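Local coordinates for DUF4848 domain-containing protein (PDB 4LB8), which is of unknown function but is probably an exported lipoprotein of the cell envelope, at residues S62-M67 against A122-V127. Residues are numbered along the deposited sequence; the frame is centred on the assembly and turned at random.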
loop_
_atom_site.group_PDB
_atom_site.type_symbol
_atom_site.label_atom_id
_atom_site.label_comp_id
_atom_site.label_asym_id
_atom_site.label_seq_id
_atom_site.Cartn_x
_atom_site.Cartn_y
_atom_site.Cartn_z
ATOM N N SER A 62 -14.923 32.161 -7.816
ATOM C CA SER A 62 -13.686 31.540 -8.253
ATOM C C SER A 62 -13.861 30.037 -8.225
ATOM O O SER A 62 -14.899 29.543 -7.756
ATOM C CB SER A 62 -12.508 31.977 -7.387
ATOM O OG SER A 62 -12.794 31.926 -6.000
ATOM N N GLN A 63 -12.852 29.303 -8.747
ATOM C CA GLN A 63 -12.829 27.849 -8.775
ATOM C C GLN A 63 -12.957 27.280 -7.380
ATOM O O GLN A 63 -13.555 26.210 -7.223
ATOM C CB GLN A 63 -11.572 27.348 -9.442
ATOM C CG GLN A 63 -11.802 27.189 -10.917
ATOM C CD GLN A 63 -10.676 26.509 -11.601
ATOM O OE1 GLN A 63 -9.994 25.639 -11.025
ATOM N NE2 GLN A 63 -10.518 26.841 -12.871
HETATM N N MSE A 64 -12.463 28.023 -6.364
HETATM C CA MSE A 64 -12.595 27.637 -4.972
HETATM C C MSE A 64 -14.088 27.577 -4.551
HETATM O O MSE A 64 -14.488 26.593 -3.929
HETATM C CB MSE A 64 -11.809 28.586 -4.069
HETATM C CG MSE A 64 -11.677 28.054 -2.654
HETATM SE SE MSE A 64 -12.618 29.068 -1.263
HETATM C CE MSE A 64 -14.267 29.061 -1.765
ATOM N N ILE A 65 -14.904 28.613 -4.896
ATOM C CA ILE A 65 -16.342 28.676 -4.558
ATOM C C ILE A 65 -17.069 27.514 -5.243
ATOM O O ILE A 65 -17.920 26.873 -4.616
ATOM C CB ILE A 65 -16.993 30.067 -4.890
ATOM C CG1 ILE A 65 -16.237 31.271 -4.236
ATOM C CG2 ILE A 65 -18.520 30.098 -4.626
ATOM C CD1 ILE A 65 -16.352 31.465 -2.662
ATOM N N LEU A 66 -16.689 27.206 -6.496
ATOM C CA LEU A 66 -17.239 26.075 -7.241
ATOM C C LEU A 66 -16.896 24.743 -6.547
ATOM O O LEU A 66 -17.748 23.873 -6.516
ATOM C CB LEU A 66 -16.726 26.079 -8.695
ATOM C CG LEU A 66 -17.486 25.188 -9.669
ATOM C CD1 LEU A 66 -18.899 25.701 -9.895
ATOM C CD2 LEU A 66 -16.730 25.065 -10.973
HETATM N N MSE A 67 -15.677 24.589 -5.990
HETATM C CA MSE A 67 -15.219 23.395 -5.263
HETATM C C MSE A 67 -16.036 23.225 -3.981
HETATM O O MSE A 67 -16.456 22.107 -3.675
HETATM C CB MSE A 67 -13.713 23.476 -4.953
HETATM C CG MSE A 67 -13.120 22.176 -4.379
HETATM SE SE MSE A 67 -13.299 20.630 -5.552
HETATM C CE MSE A 67 -11.598 20.764 -6.530
ATOM N N ALA A 122 -3.072 26.766 -4.802
ATOM C CA ALA A 122 -3.584 27.931 -4.061
ATOM C C ALA A 122 -4.155 28.997 -5.008
ATOM O O ALA A 122 -4.968 29.785 -4.579
ATOM C CB ALA A 122 -2.516 28.518 -3.154
ATOM N N ASN A 123 -3.844 28.930 -6.309
ATOM C CA ASN A 123 -4.391 29.863 -7.302
ATOM C C ASN A 123 -5.919 29.703 -7.500
ATOM O O ASN A 123 -6.535 30.583 -8.107
ATOM C CB ASN A 123 -3.675 29.717 -8.630
ATOM C CG ASN A 123 -2.370 30.444 -8.654
ATOM O OD1 ASN A 123 -2.176 31.398 -7.924
ATOM N ND2 ASN A 123 -1.447 30.052 -9.517
ATOM N N GLU A 124 -6.522 28.613 -6.955
ATOM C CA GLU A 124 -7.960 28.305 -6.996
ATOM C C GLU A 124 -8.802 29.481 -6.447
ATOM O O GLU A 124 -9.923 29.698 -6.907
ATOM C CB GLU A 124 -8.280 27.006 -6.228
ATOM C CG GLU A 124 -8.048 27.046 -4.718
ATOM C CD GLU A 124 -8.881 26.092 -3.881
ATOM O OE1 GLU A 124 -9.799 25.447 -4.438
ATOM O OE2 GLU A 124 -8.638 26.018 -2.656
ATOM N N TYR A 125 -8.243 30.250 -5.503
ATOM C CA TYR A 125 -8.885 31.421 -4.917
ATOM C C TYR A 125 -9.116 32.529 -5.943
ATOM O O TYR A 125 -10.049 33.303 -5.781
ATOM C CB TYR A 125 -8.018 31.987 -3.770
ATOM C CG TYR A 125 -7.761 31.003 -2.651
ATOM C CD1 TYR A 125 -8.808 30.489 -1.896
ATOM C CD2 TYR A 125 -6.466 30.644 -2.297
ATOM C CE1 TYR A 125 -8.580 29.547 -0.897
ATOM C CE2 TYR A 125 -6.222 29.736 -1.271
ATOM C CZ TYR A 125 -7.284 29.184 -0.576
ATOM O OH TYR A 125 -7.054 28.285 0.433
ATOM N N PHE A 126 -8.257 32.644 -6.970
ATOM C CA PHE A 126 -8.381 33.770 -7.877
ATOM C C PHE A 126 -8.720 33.383 -9.323
ATOM O O PHE A 126 -9.309 34.223 -10.006
ATOM C CB PHE A 126 -7.106 34.620 -7.839
ATOM C CG PHE A 126 -6.598 35.029 -6.469
ATOM C CD1 PHE A 126 -7.397 35.758 -5.599
ATOM C CD2 PHE A 126 -5.297 34.737 -6.078
ATOM C CE1 PHE A 126 -6.912 36.168 -4.342
ATOM C CE2 PHE A 126 -4.809 35.159 -4.832
ATOM C CZ PHE A 126 -5.622 35.860 -3.966
ATOM N N VAL A 127 -8.391 32.139 -9.787
ATOM C CA VAL A 127 -8.731 31.692 -11.147
ATOM C C VAL A 127 -10.256 31.655 -11.342
ATOM O O VAL A 127 -11.001 31.347 -10.408
ATOM C CB VAL A 127 -8.111 30.335 -11.602
ATOM C CG1 VAL A 127 -6.616 30.449 -11.864
ATOM C CG2 VAL A 127 -8.434 29.193 -10.639
HETATM O O HOH W 1 -10.658 24.538 -6.695
#
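Gln63 N and Met64 N, two amides of the first turn of helix 63-80 that have no carbonyl of their own helix to bond to, are taken up by carbonyls of the 3-10 segment 122-125 and the loop that follows it. Gln63 N gives a fairly straight bond to Val127 O (3.2 Å, 157° at the hydrogen), and Met64 N reaches Glu124 O at 3.1 Å from above the carbonyl plane. Just before the helix, at the N-cap position, Ser62 OG sits between its backbone N and carbonyl carbon (chi1 46°); from there it donates to Tyr125 O, also from above that carbonyl's plane, and makes no capping bond. The carboxylate of Glu124 crosses selenomethionine Met64 at a slant, Glu124 CD 3.6 Å from Met64 CG. Glu124 OE1 accepts from a water at 2.6 Å, which also bonds weakly to Gln63 O, while OE2 is hydrogen-bonded to Thr256 OG1 of the second subunit. Replacing Glu124 by an alanine would remove the carboxylate and is likely to leave the water and that threonine hydroxyl without this partner, and Met64 CG without its cover on that side. The bend in the Met64 side chain brings SE to the edge of the Tyr125 ring, 5.2 Å from its centroid, a Met-aromatic contact; Tyr125 OH bonds to Thr256 O of the second subunit. Val127 CG2 packs against the amide of Gln63, 3.6 Å from CD, and Gln63 NE2 is satisfied by Asn128 O. The arrangement is a helix N-terminus whose first-turn amides are bonded by carbonyls of a 3-10 segment and its following loop, within the DUF4848 region and beside the subunit interface.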